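Local coordinates for saframycin Mx1 synthetase B (Legionella pneumophila subsp. pneumophila, PDB 3KXW), which belongs to the AMP-binding enzymes of the ANL superfamily and is bound here to 5'-O-[(S)-(dodecanoyloxy)(hydroxy)phosphoryl]adenosine, at residues S163-N167 and V187-N191; I211-L215 and W252-I256; K488-I494 and R557-R562. One frame throughout, in Å; residues are numbered along the deposited sequence.

How the interactions relate
Followed from the N terminus, the three contacts lie in series, so that none nests within or crosses another. Interaction 1 closes a short loop of 19 residues holding most of the hairpin 169-174/184-188, and fixes the approach to that hairpin against the start of helix 189-202. This helix leads on toward strand 210-213, where interaction 2 opens; 36 residues later it closes on helix 250-259, still in the AMP-binding part of the chain. Interaction 3 encloses 62 residues and belongs to the C-terminal part, joining an edge strand to the helix on one face of its sheet. The centres of interactions 2 and 3 are about 35 Å apart, those of 1 and 3 about 46 Å.

Interaction 1 (S163-N167 and V187-N191)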
ATOM      1  N   SER A 163      12.644 -22.640 -17.575  1.00 24.27           N
ATOM      2  CA  SER A 163      13.425 -23.070 -16.411  1.00 25.50           C
ATOM      3  C   SER A 163      13.644 -21.908 -15.463  1.00 25.02           C
ATOM      4  O   SER A 163      14.634 -21.205 -15.567  1.00 29.34           O
ATOM      5  CB  SER A 163      14.773 -23.667 -16.817  1.00 30.85           C
ATOM      6  OG  SER A 163      14.639 -25.062 -17.021  1.00 36.14           O
ATOM      7  N   ILE A 164      12.703 -21.705 -14.553  1.00 24.16           N
ATOM      8  CA  ILE A 164      12.809 -20.629 -13.580  1.00 23.55           C
ATOM      9  C   ILE A 164      13.830 -20.957 -12.511  1.00 21.41           C
ATOM     10  O   ILE A 164      13.789 -22.037 -11.926  1.00 23.37           O
ATOM     11  CB  ILE A 164      11.458 -20.369 -12.899  1.00 20.55           C
ATOM     12  CG1 ILE A 164      10.423 -20.017 -13.951  1.00 20.07           C
ATOM     13  CG2 ILE A 164      11.595 -19.228 -11.924  1.00 21.80           C
ATOM     14  CD1 ILE A 164       9.000 -19.852 -13.375  1.00 21.88           C
ATOM     15  N   LYS A 165      14.767 -20.038 -12.293  1.00 20.71           N
ATOM     16  CA  LYS A 165      15.741 -20.152 -11.221  1.00 23.02           C
ATOM     17  C   LYS A 165      15.378 -19.226 -10.064  1.00 21.89           C
ATOM     18  O   LYS A 165      14.765 -18.168 -10.267  1.00 19.26           O
ATOM     19  CB  LYS A 165      17.133 -19.813 -11.720  1.00 23.13           C
ATOM     20  CG  LYS A 165      17.627 -20.730 -12.838  1.00 26.27           C
ATOM     21  CD  LYS A 165      19.001 -20.293 -13.305  1.00 32.71           C
ATOM     22  CE  LYS A 165      20.089 -20.672 -12.291  1.00 38.91           C
ATOM     23  NZ  LYS A 165      20.056 -22.117 -11.909  1.00 44.10           N
ATOM     24  N   SER A 166      15.775 -19.629  -8.863  1.00 21.87           N
ATOM     25  CA  SER A 166      15.486 -18.872  -7.647  1.00 20.82           C
ATOM     26  C   SER A 166      15.776 -17.396  -7.778  1.00 19.26           C
ATOM     27  O   SER A 166      14.971 -16.548  -7.364  1.00 18.09           O
ATOM     28  CB  SER A 166      16.295 -19.425  -6.463  1.00 20.53           C
ATOM     29  OG  SER A 166      15.756 -20.635  -6.017  1.00 25.18           O
ATOM     30  N   ASN A 167      16.940 -17.078  -8.325  1.00 21.15           N
ATOM     31  CA  ASN A 167      17.366 -15.689  -8.360  1.00 19.20           C
ATOM     32  C   ASN A 167      16.796 -14.878  -9.510  1.00 19.27           C
ATOM     33  O   ASN A 167      16.985 -13.673  -9.558  1.00 18.73           O
ATOM     34  CB  ASN A 167      18.885 -15.596  -8.343  1.00 24.08           C
ATOM     35  CG  ASN A 167      19.447 -15.783  -6.965  1.00 29.94           C
ATOM     36  OD1 ASN A 167      18.809 -15.419  -5.964  1.00 25.67           O
ATOM     37  ND2 ASN A 167      20.646 -16.343  -6.891  1.00 30.17           N
ATOM     38  N   VAL A 187      11.915  -7.974  -7.483  1.00 11.82           N
ATOM     39  CA  VAL A 187      11.628  -9.070  -6.545  1.00 12.56           C
ATOM     40  C   VAL A 187      11.852 -10.411  -7.225  1.00 13.17           C
ATOM     41  O   VAL A 187      11.179 -10.740  -8.205  1.00 11.39           O
ATOM     42  CB  VAL A 187      10.176  -8.982  -6.030  1.00 11.95           C
ATOM     43  CG1 VAL A 187       9.895 -10.065  -4.971  1.00 10.88           C
ATOM     44  CG2 VAL A 187       9.953  -7.606  -5.454  1.00 13.51           C
ATOM     45  N   SER A 188      12.824 -11.173  -6.730  1.00 12.72           N
ATOM     46  CA  SER A 188      13.135 -12.467  -7.344  1.00 14.35           C
ATOM     47  C   SER A 188      12.123 -13.518  -6.908  1.00 16.13           C
ATOM     48  O   SER A 188      11.364 -13.299  -5.974  1.00 13.32           O
ATOM     49  CB  SER A 188      14.560 -12.922  -6.971  1.00 14.78           C
ATOM     50  OG  SER A 188      14.618 -13.308  -5.610  1.00 14.23           O
ATOM     51  N   HIS A 189      12.105 -14.655  -7.602  1.00 13.87           N
ATOM     52  CA  HIS A 189      11.256 -15.755  -7.194  1.00 16.54           C
ATOM     53  C   HIS A 189      11.574 -16.232  -5.776  1.00 14.35           C
ATOM     54  O   HIS A 189      10.666 -16.590  -5.020  1.00 14.24           O
ATOM     55  CB  HIS A 189      11.346 -16.902  -8.213  1.00 16.45           C
ATOM     56  CG  HIS A 189      10.528 -16.658  -9.440  1.00 14.93           C
ATOM     57  ND1 HIS A 189       9.163 -16.832  -9.456  1.00 15.70           N
ATOM     58  CD2 HIS A 189      10.872 -16.233 -10.682  1.00 17.75           C
ATOM     59  CE1 HIS A 189       8.695 -16.521 -10.653  1.00 17.04           C
ATOM     60  NE2 HIS A 189       9.709 -16.159 -11.418  1.00 17.33           N
ATOM     61  N   HIS A 190      12.857 -16.237  -5.425  1.00 15.51           N
ATOM     62  CA  HIS A 190      13.311 -16.632  -4.086  1.00 18.22           C
ATOM     63  C   HIS A 190      12.893 -15.571  -3.045  1.00 16.54           C
ATOM     64  O   HIS A 190      12.457 -15.914  -1.943  1.00 14.88           O
ATOM     65  CB  HIS A 190      14.840 -16.871  -4.099  1.00 18.66           C
ATOM     66  CG  HIS A 190      15.402 -17.475  -2.843  1.00 23.79           C
ATOM     67  ND1 HIS A 190      15.113 -18.757  -2.431  1.00 32.15           N
ATOM     68  CD2 HIS A 190      16.306 -16.997  -1.956  1.00 22.72           C
ATOM     69  CE1 HIS A 190      15.768 -19.024  -1.313  1.00 27.23           C
ATOM     70  NE2 HIS A 190      16.496 -17.969  -1.001  1.00 25.47           N
ATOM     71  N   ASN A 191      13.006 -14.293  -3.399  1.00 13.67           N
ATOM     72  CA  ASN A 191      12.577 -13.222  -2.486  1.00 14.25           C
ATOM     73  C   ASN A 191      11.118 -13.408  -2.118  1.00 12.76           C
ATOM     74  O   ASN A 191      10.734 -13.299  -0.967  1.00 12.82           O
ATOM     75  CB  ASN A 191      12.660 -11.842  -3.164  1.00 13.19           C
ATOM     76  CG  ASN A 191      14.080 -11.314  -3.300  1.00 15.79           C
ATOM     77  OD1 ASN A 191      14.976 -11.614  -2.486  1.00 16.48           O
ATOM     78  ND2 ASN A 191      14.277 -10.477  -4.308  1.00 12.42           N
TER
HETATM   79  O   HOH W   1      16.997 -13.801  -4.894  1.00 20.51           O
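Ser166 and His190 meet where hairpin strand 184-188 ends at Ser188, the N-cap of helix 189-202, and the contact illustrates how an N-terminal helical turn can hold an incoming loop. The carbonyl oxygen Ser166 O accepts from His190 N at 2.9 Å. Ser166 CB also rests against His190 CB, 3.8 Å away, before the imidazole of His190 leads off from the loop. Beside this bond, Ile164 lays its CG2 branch over one face of the His189 ring, a CH-pi contact with CG2 3.6 Å from the ring centroid and offset toward the CD2 side of the rim. The methyl branch reaches that face because CG2 stands opposite the backbone N, while CG1 takes the place beside it (chi1 -58°).

One shell further out, Asp168 takes part in steering both sides: its OD2 is hydrogen-bonded to Lys165 N, and its backbone to that of His189. The helix start is itself fixed by the capping bond, in which Ser188 OG accepts from Asn191 N at 2.9 Å. Ser188 CB meanwhile lies 3.6 Å from Asn167 O, so the capping residue also packs against the loop. A water bridges the same hydroxyl to the loop: it donates to Asn167 OD1 at 2.7 Å and is hydrogen-bonded to Ser188 OG at 2.5 Å.

Interaction 2 (I211-L215 and W252-I256)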
ATOM      1  N   ILE A 211      -8.748 -14.451   4.168  1.00 14.77           N
ATOM      2  CA  ILE A 211      -8.283 -13.080   4.101  1.00 13.06           C
ATOM      3  C   ILE A 211      -9.277 -12.206   3.360  1.00 14.82           C
ATOM      4  O   ILE A 211      -9.774 -12.589   2.299  1.00 16.81           O
ATOM      5  CB  ILE A 211      -6.899 -13.007   3.427  1.00 15.16           C
ATOM      6  CG1 ILE A 211      -5.871 -13.805   4.251  1.00 15.76           C
ATOM      7  CG2 ILE A 211      -6.486 -11.552   3.203  1.00 17.54           C
ATOM      8  CD1 ILE A 211      -4.477 -13.882   3.597  1.00 20.08           C
ATOM      9  N   PHE A 212      -9.587 -11.040   3.906  1.00 12.97           N
ATOM     10  CA  PHE A 212     -10.350 -10.066   3.130  1.00 12.88           C
ATOM     11  C   PHE A 212      -9.455  -8.870   2.807  1.00 13.37           C
ATOM     12  O   PHE A 212      -8.663  -8.446   3.648  1.00 12.98           O
ATOM     13  CB  PHE A 212     -11.621  -9.594   3.844  1.00 12.54           C
ATOM     14  CG  PHE A 212     -12.440  -8.698   2.995  1.00 13.52           C
ATOM     15  CD1 PHE A 212     -13.390  -9.236   2.128  1.00 13.51           C
ATOM     16  CD2 PHE A 212     -12.168  -7.331   2.929  1.00 13.19           C
ATOM     17  CE1 PHE A 212     -14.105  -8.409   1.276  1.00 14.96           C
ATOM     18  CE2 PHE A 212     -12.877  -6.517   2.072  1.00 14.01           C
ATOM     19  CZ  PHE A 212     -13.849  -7.053   1.235  1.00 15.15           C
ATOM     20  N   SER A 213      -9.565  -8.336   1.603  1.00 12.25           N
ATOM     21  CA  SER A 213      -8.789  -7.155   1.278  1.00 12.54           C
ATOM     22  C   SER A 213      -9.496  -6.210   0.338  1.00 12.00           C
ATOM     23  O   SER A 213     -10.062  -6.647  -0.652  1.00 13.43           O
ATOM     24  CB  SER A 213      -7.456  -7.565   0.672  1.00 12.46           C
ATOM     25  OG  SER A 213      -6.639  -6.428   0.425  1.00 13.13           O
ATOM     26  N   TRP A 214      -9.457  -4.914   0.641  1.00 11.75           N
ATOM     27  CA  TRP A 214      -9.812  -3.896  -0.364  1.00 14.30           C
ATOM     28  C   TRP A 214      -8.565  -3.172  -0.864  1.00 13.41           C
ATOM     29  O   TRP A 214      -8.678  -2.226  -1.646  1.00 11.59           O
ATOM     30  CB  TRP A 214     -10.797  -2.846   0.194  1.00 12.75           C
ATOM     31  CG  TRP A 214     -10.297  -2.189   1.474  1.00 12.96           C
ATOM     32  CD1 TRP A 214     -10.616  -2.552   2.743  1.00 12.68           C
ATOM     33  CD2 TRP A 214      -9.399  -1.072   1.589  1.00 12.91           C
ATOM     34  NE1 TRP A 214      -9.965  -1.742   3.652  1.00 12.67           N
ATOM     35  CE2 TRP A 214      -9.213  -0.825   2.965  1.00 13.02           C
ATOM     36  CE3 TRP A 214      -8.737  -0.257   0.665  1.00 13.13           C
ATOM     37  CZ2 TRP A 214      -8.385   0.185   3.444  1.00 14.33           C
ATOM     38  CZ3 TRP A 214      -7.919   0.767   1.143  1.00 14.14           C
ATOM     39  CH2 TRP A 214      -7.744   0.976   2.521  1.00 13.86           C
ATOM     40  N   LEU A 215      -7.391  -3.604  -0.409  1.00 13.10           N
ATOM     41  CA  LEU A 215      -6.141  -2.856  -0.646  1.00 14.11           C
ATOM     42  C   LEU A 215      -5.711  -2.805  -2.100  1.00 14.28           C
ATOM     43  O   LEU A 215      -5.927  -3.743  -2.851  1.00 15.27           O
ATOM     44  CB  LEU A 215      -4.998  -3.411   0.208  1.00 14.08           C
ATOM     45  CG  LEU A 215      -5.175  -3.419   1.729  1.00 14.35           C
ATOM     46  CD1 LEU A 215      -3.948  -4.056   2.400  1.00 13.48           C
ATOM     47  CD2 LEU A 215      -5.464  -2.001   2.296  1.00 14.33           C
ATOM     48  N   TRP A 252     -16.470  -2.799   4.062  1.00 15.25           N
ATOM     49  CA  TRP A 252     -15.340  -3.590   4.566  1.00 14.00           C
ATOM     50  C   TRP A 252     -15.770  -4.477   5.738  1.00 14.86           C
ATOM     51  O   TRP A 252     -15.457  -5.668   5.791  1.00 13.54           O
ATOM     52  CB  TRP A 252     -14.222  -2.660   5.027  1.00 14.60           C
ATOM     53  CG  TRP A 252     -12.920  -3.330   5.455  1.00 12.53           C
ATOM     54  CD1 TRP A 252     -12.504  -4.596   5.171  1.00 12.54           C
ATOM     55  CD2 TRP A 252     -11.854  -2.708   6.179  1.00 12.41           C
ATOM     56  NE1 TRP A 252     -11.246  -4.812   5.696  1.00 11.74           N
ATOM     57  CE2 TRP A 252     -10.820  -3.662   6.309  1.00 11.34           C
ATOM     58  CE3 TRP A 252     -11.666  -1.426   6.716  1.00 13.41           C
ATOM     59  CZ2 TRP A 252      -9.614  -3.384   6.974  1.00 12.95           C
ATOM     60  CZ3 TRP A 252     -10.467  -1.151   7.398  1.00 12.50           C
ATOM     61  CH2 TRP A 252      -9.454  -2.132   7.514  1.00 12.94           C
ATOM     62  N   LEU A 253     -16.471  -3.883   6.688  1.00 14.57           N
ATOM     63  CA  LEU A 253     -16.845  -4.590   7.914  1.00 14.83           C
ATOM     64  C   LEU A 253     -18.027  -5.531   7.667  1.00 15.40           C
ATOM     65  O   LEU A 253     -18.102  -6.610   8.256  1.00 16.81           O
ATOM     66  CB  LEU A 253     -17.122  -3.597   9.050  1.00 15.78           C
ATOM     67  CG  LEU A 253     -16.060  -2.505   9.223  1.00 16.96           C
ATOM     68  CD1 LEU A 253     -16.459  -1.609  10.397  1.00 15.92           C
ATOM     69  CD2 LEU A 253     -14.651  -3.069   9.454  1.00 16.17           C
ATOM     70  N   LYS A 254     -18.939  -5.134   6.783  1.00 16.53           N
ATOM     71  CA  LYS A 254     -19.995  -6.049   6.321  1.00 18.47           C
ATOM     72  C   LYS A 254     -19.437  -7.315   5.662  1.00 17.01           C
ATOM     73  O   LYS A 254     -19.890  -8.439   5.949  1.00 16.08           O
ATOM     74  CB  LYS A 254     -20.940  -5.367   5.336  1.00 18.76           C
ATOM     75  CG  LYS A 254     -21.975  -4.485   5.991  1.00 23.17           C
ATOM     76  CD  LYS A 254     -23.042  -4.097   4.945  1.00 29.99           C
ATOM     77  CE  LYS A 254     -24.175  -3.274   5.551  1.00 33.78           C
ATOM     78  NZ  LYS A 254     -25.181  -2.859   4.515  1.00 37.42           N
ATOM     79  N   HIS A 255     -18.467  -7.152   4.775  1.00 15.74           N
ATOM     80  CA  HIS A 255     -17.880  -8.340   4.143  1.00 15.51           C
ATOM     81  C   HIS A 255     -17.094  -9.203   5.117  1.00 15.59           C
ATOM     82  O   HIS A 255     -17.144 -10.427   5.021  1.00 14.99           O
ATOM     83  CB  HIS A 255     -17.033  -7.976   2.926  1.00 16.18           C
ATOM     84  CG  HIS A 255     -17.854  -7.487   1.782  1.00 16.29           C
ATOM     85  ND1 HIS A 255     -17.428  -6.515   0.906  1.00 19.51           N
ATOM     86  CD2 HIS A 255     -19.106  -7.822   1.396  1.00 17.95           C
ATOM     87  CE1 HIS A 255     -18.373  -6.291   0.009  1.00 17.65           C
ATOM     88  NE2 HIS A 255     -19.398  -7.073   0.282  1.00 22.29           N
ATOM     89  N   ILE A 256     -16.370  -8.576   6.040  1.00 13.43           N
ATOM     90  CA  ILE A 256     -15.639  -9.334   7.036  1.00 12.86           C
ATOM     91  C   ILE A 256     -16.646 -10.184   7.786  1.00 16.11           C
ATOM     92  O   ILE A 256     -16.389 -11.360   8.106  1.00 15.72           O
ATOM     93  CB  ILE A 256     -14.863  -8.405   8.009  1.00 14.94           C
ATOM     94  CG1 ILE A 256     -13.585  -7.868   7.313  1.00 13.15           C
ATOM     95  CG2 ILE A 256     -14.539  -9.129   9.311  1.00 15.10           C
ATOM     96  CD1 ILE A 256     -12.816  -6.777   8.141  1.00 14.36           C
TER
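Trp214 drives the edge of its indole into the face of Trp252, and this edge-to-face pair is the tight part of a buried contact between the end of strand 210-213 and helix 250-259. The planes stand at 84°, nearly perpendicular, and Trp214 NE1 sits 3.2 Å above the middle of the Trp252 ring system. Its nearest atom there is Trp252 CD2, at 3.3 Å. Trp214 presents this edge from the crowded position between its backbone N and carbonyl carbon (chi1 54°). Leu253 CD2 lies over the opposite face of Trp252, but more distantly and toward the rim. Trp252 NE1 is hydrogen-bonded to Ser264 OG, which is also bonded to Phe212 O; one hydroxyl thus ties the indole to the strand it packs against.

Phe212 meets Trp252 rim to rim, its CD2 3.6 Å from Trp252 CD1. Its CE1 is close to the helix as well, 3.4 Å from His255 CB. Past that carbon the contact loosens: the imidazole of His255 leads away from the strand and is partly exposed, meeting the phenyl ring only obliquely, with planes at 38°. Ile256 adds a light touch, CG1 to Phe212 CB, 4.3 Å.

Just beyond the strand, Ser213 OG accepts from Leu215 N at 3.0 Å, an ST turn that shapes the exit. Together Phe212, Trp214, Trp252 and His255 form an aromatic cluster that packs the helix against the strand, the two running nearly antiparallel, within the layered alpha/beta N-terminal part of an ANL enzyme.

Interaction 3 (K488-I494 and R557-R562); sequences KCAAFVI and RRNFCR
Ala490 and Arg558 bring the backbones closest, with Ala490 CA 5.2 Å from Arg558 CA, where helix 554-567 crosses strand 486-496 at an angle of 70° between their local axes. The small methyl of Ala490 is consistent with so close an approach, and Ala490 CB also touches Cys561 SG at 3.7 Å. Phe492, two residues along the same strand face, lays its ring against the helix: its CE2 meets Cys561 CB obliquely, while Arg562 CB lies over one face, a CH-pi contact 4.2 Å from the ring centroid.

The strand is the outer one of a four-stranded mixed sheet in the C-terminal domain of this ANL-family protein, with helix 554-567 on one face and helix 469-479 on the other. Ala490, Phe492 and Ile494 pair inward with strand 499-508, while Ala491 and Val493 turn their backbone polar groups to the outer edge. Arg562 bends at its third torsion (chi3 -79°), which carries the guanidinium alongside Ile494 CD1 to Val493 O. Arg562 NH2 gives Val493 O a hydrogen bond of 2.7 Å, approaching 30° off the carbonyl plane. A weak second bond comes from Arg562 NH1, 3.2 Å from Val493 O. Phe492 CD1 faces the centre of the same guanidinium from one side.

Arg558 merely passes Ala491 O with its aliphatic chain, CD at 3.3 Å, and forms a salt bridge through NE with Glu474 of helix 469-479, whose OE2 also bonds Ala491 N. At the far end of the contact, the aliphatic chain of Lys488 crosses a face of the Arg557 guanidinium, while the like-charged Lys488 NZ and Arg557 NH2 stay 5.0 Å apart, not in contact.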
ATOM      1  N   LYS A 488     -10.372  29.009  -5.454  1.00 20.19           N
ATOM      2  CA  LYS A 488      -8.990  28.543  -5.434  1.00 23.27           C
ATOM      3  C   LYS A 488      -8.712  27.509  -4.336  1.00 19.62           C
ATOM      4  O   LYS A 488      -9.476  27.362  -3.380  1.00 17.63           O
ATOM      5  CB  LYS A 488      -8.030  29.733  -5.315  1.00 25.36           C
ATOM      6  CG  LYS A 488      -8.018  30.633  -6.555  1.00 27.38           C
ATOM      7  CD  LYS A 488      -7.693  29.820  -7.788  1.00 31.22           C
ATOM      8  CE  LYS A 488      -7.325  30.715  -8.943  1.00 37.57           C
ATOM      9  NZ  LYS A 488      -8.369  31.764  -9.133  1.00 41.39           N
ATOM     10  N   CYS A 489      -7.605  26.790  -4.475  1.00 19.89           N
ATOM     11  CA  CYS A 489      -7.260  25.778  -3.490  1.00 17.71           C
ATOM     12  C   CYS A 489      -5.745  25.723  -3.262  1.00 18.39           C
ATOM     13  O   CYS A 489      -4.956  26.238  -4.055  1.00 18.39           O
ATOM     14  CB  CYS A 489      -7.766  24.396  -3.932  1.00 18.41           C
ATOM     15  SG  CYS A 489      -6.813  23.621  -5.287  1.00 24.72           S
ATOM     16  N   ALA A 490      -5.354  25.070  -2.185  1.00 17.27           N
ATOM     17  CA  ALA A 490      -3.950  24.918  -1.867  1.00 16.39           C
ATOM     18  C   ALA A 490      -3.802  23.628  -1.072  1.00 16.45           C
ATOM     19  O   ALA A 490      -4.697  23.263  -0.324  1.00 17.44           O
ATOM     20  CB  ALA A 490      -3.454  26.106  -1.067  1.00 20.10           C
ATOM     21  N   ALA A 491      -2.694  22.926  -1.287  1.00 15.76           N
ATOM     22  CA  ALA A 491      -2.400  21.695  -0.556  1.00 16.00           C
ATOM     23  C   ALA A 491      -0.994  21.793   0.007  1.00 17.99           C
ATOM     24  O   ALA A 491      -0.109  22.304  -0.644  1.00 18.62           O
ATOM     25  CB  ALA A 491      -2.501  20.498  -1.479  1.00 15.47           C
ATOM     26  N   PHE A 492      -0.796  21.282   1.212  1.00 17.67           N
ATOM     27  CA  PHE A 492       0.510  21.347   1.836  1.00 19.62           C
ATOM     28  C   PHE A 492       0.525  20.418   3.016  1.00 19.72           C
ATOM     29  O   PHE A 492      -0.526  20.015   3.511  1.00 17.82           O
ATOM     30  CB  PHE A 492       0.841  22.774   2.280  1.00 19.50           C
ATOM     31  CG  PHE A 492      -0.242  23.437   3.074  1.00 19.79           C
ATOM     32  CD1 PHE A 492      -0.233  23.398   4.463  1.00 22.54           C
ATOM     33  CD2 PHE A 492      -1.284  24.084   2.442  1.00 20.35           C
ATOM     34  CE1 PHE A 492      -1.239  24.002   5.203  1.00 23.42           C
ATOM     35  CE2 PHE A 492      -2.297  24.691   3.181  1.00 22.41           C
ATOM     36  CZ  PHE A 492      -2.267  24.657   4.559  1.00 23.01           C
ATOM     37  N   VAL A 493       1.723  20.117   3.498  1.00 20.35           N
ATOM     38  CA  VAL A 493       1.864  19.267   4.673  1.00 21.37           C
ATOM     39  C   VAL A 493       2.318  20.067   5.872  1.00 25.60           C
ATOM     40  O   VAL A 493       3.251  20.877   5.784  1.00 24.60           O
ATOM     41  CB  VAL A 493       2.883  18.143   4.424  1.00 23.85           C
ATOM     42  CG1 VAL A 493       3.035  17.272   5.683  1.00 25.13           C
ATOM     43  CG2 VAL A 493       2.436  17.307   3.262  1.00 25.04           C
ATOM     44  N   ILE A 494       1.647  19.826   6.993  1.00 25.02           N
ATOM     45  CA  ILE A 494       1.925  20.485   8.260  1.00 26.71           C
ATOM     46  C   ILE A 494       2.537  19.467   9.192  1.00 27.90           C
ATOM     47  O   ILE A 494       2.051  18.340   9.257  1.00 24.93           O
ATOM     48  CB  ILE A 494       0.605  20.976   8.886  1.00 26.60           C
ATOM     49  CG1 ILE A 494       0.002  22.054   7.995  1.00 29.00           C
ATOM     50  CG2 ILE A 494       0.809  21.493  10.297  1.00 33.99           C
ATOM     51  CD1 ILE A 494       1.025  23.049   7.533  1.00 30.60           C
ATOM     52  N   ARG A 557       0.283  31.331  -3.009  1.00 28.48           N
ATOM     53  CA  ARG A 557      -1.043  31.008  -2.490  1.00 27.87           C
ATOM     54  C   ARG A 557      -0.924  30.008  -1.342  1.00 25.02           C
ATOM     55  O   ARG A 557      -1.567  30.139  -0.301  1.00 24.55           O
ATOM     56  CB  ARG A 557      -1.893  30.422  -3.624  1.00 29.05           C
ATOM     57  CG  ARG A 557      -3.386  30.363  -3.347  1.00 30.44           C
ATOM     58  CD  ARG A 557      -4.151  29.813  -4.544  1.00 26.54           C
ATOM     59  NE  ARG A 557      -4.148  30.743  -5.663  1.00 31.68           N
ATOM     60  CZ  ARG A 557      -3.549  30.512  -6.828  1.00 33.26           C
ATOM     61  NH1 ARG A 557      -2.911  29.364  -7.036  1.00 31.30           N
ATOM     62  NH2 ARG A 557      -3.596  31.422  -7.790  1.00 34.66           N
ATOM     63  N   ARG A 558      -0.102  28.993  -1.567  1.00 25.40           N
ATOM     64  CA  ARG A 558       0.122  27.908  -0.620  1.00 26.94           C
ATOM     65  C   ARG A 558       0.761  28.431   0.663  1.00 25.66           C
ATOM     66  O   ARG A 558       0.374  28.045   1.772  1.00 24.47           O
ATOM     67  CB  ARG A 558       1.062  26.909  -1.298  1.00 28.09           C
ATOM     68  CG  ARG A 558       1.225  25.598  -0.647  1.00 27.25           C
ATOM     69  CD  ARG A 558       1.988  24.650  -1.581  1.00 24.72           C
ATOM     70  NE  ARG A 558       1.483  24.674  -2.952  1.00 24.35           N
ATOM     71  CZ  ARG A 558       2.249  24.862  -4.022  1.00 26.87           C
ATOM     72  NH1 ARG A 558       3.552  25.024  -3.880  1.00 28.22           N
ATOM     73  NH2 ARG A 558       1.723  24.852  -5.240  1.00 25.75           N
ATOM     74  N   ASN A 559       1.740  29.317   0.516  1.00 23.43           N
ATOM     75  CA  ASN A 559       2.390  29.910   1.689  1.00 27.91           C
ATOM     76  C   ASN A 559       1.453  30.776   2.517  1.00 27.55           C
ATOM     77  O   ASN A 559       1.538  30.800   3.739  1.00 28.83           O
ATOM     78  CB  ASN A 559       3.629  30.706   1.284  1.00 27.74           C
ATOM     79  CG  ASN A 559       4.735  29.816   0.764  1.00 30.64           C
ATOM     80  OD1 ASN A 559       4.755  28.616   1.041  1.00 29.23           O
ATOM     81  ND2 ASN A 559       5.655  30.394  -0.017  1.00 28.08           N
ATOM     82  N   PHE A 560       0.549  31.476   1.842  1.00 29.06           N
ATOM     83  CA  PHE A 560      -0.451  32.287   2.535  1.00 28.86           C
ATOM     84  C   PHE A 560      -1.344  31.408   3.405  1.00 30.33           C
ATOM     85  O   PHE A 560      -1.572  31.713   4.577  1.00 30.49           O
ATOM     86  CB  PHE A 560      -1.298  33.085   1.536  1.00 30.04           C
ATOM     87  CG  PHE A 560      -2.510  33.732   2.154  1.00 32.85           C
ATOM     88  CD1 PHE A 560      -2.482  35.063   2.545  1.00 36.82           C
ATOM     89  CD2 PHE A 560      -3.674  33.005   2.356  1.00 33.51           C
ATOM     90  CE1 PHE A 560      -3.599  35.664   3.123  1.00 37.68           C
ATOM     91  CE2 PHE A 560      -4.788  33.594   2.943  1.00 36.59           C
ATOM     92  CZ  PHE A 560      -4.747  34.925   3.326  1.00 37.90           C
ATOM     93  N   CYS A 561      -1.831  30.307   2.828  1.00 28.29           N
ATOM     94  CA  CYS A 561      -2.741  29.408   3.529  1.00 27.18           C
ATOM     95  C   CYS A 561      -2.049  28.731   4.696  1.00 28.06           C
ATOM     96  O   CYS A 561      -2.623  28.555   5.773  1.00 31.10           O
ATOM     97  CB  CYS A 561      -3.263  28.321   2.581  1.00 24.97           C
ATOM     98  SG  CYS A 561      -4.340  28.907   1.254  1.00 24.50           S
ATOM     99  N   ARG A 562      -0.814  28.311   4.471  1.00 25.95           N
ATOM    100  CA  ARG A 562      -0.057  27.676   5.537  1.00 28.34           C
ATOM    101  C   ARG A 562       0.136  28.654   6.699  1.00 32.69           C
ATOM    102  O   ARG A 562      -0.038  28.289   7.858  1.00 30.72           O
ATOM    103  CB  ARG A 562       1.283  27.182   5.009  1.00 27.26           C
ATOM    104  CG  ARG A 562       2.206  26.654   6.073  1.00 32.05           C
ATOM    105  CD  ARG A 562       3.614  26.502   5.500  1.00 30.72           C
ATOM    106  NE  ARG A 562       3.770  25.291   4.694  1.00 34.19           N
ATOM    107  CZ  ARG A 562       3.925  24.070   5.205  1.00 33.91           C
ATOM    108  NH1 ARG A 562       3.916  23.899   6.527  1.00 36.78           N
ATOM    109  NH2 ARG A 562       4.076  23.022   4.401  1.00 28.36           N
TER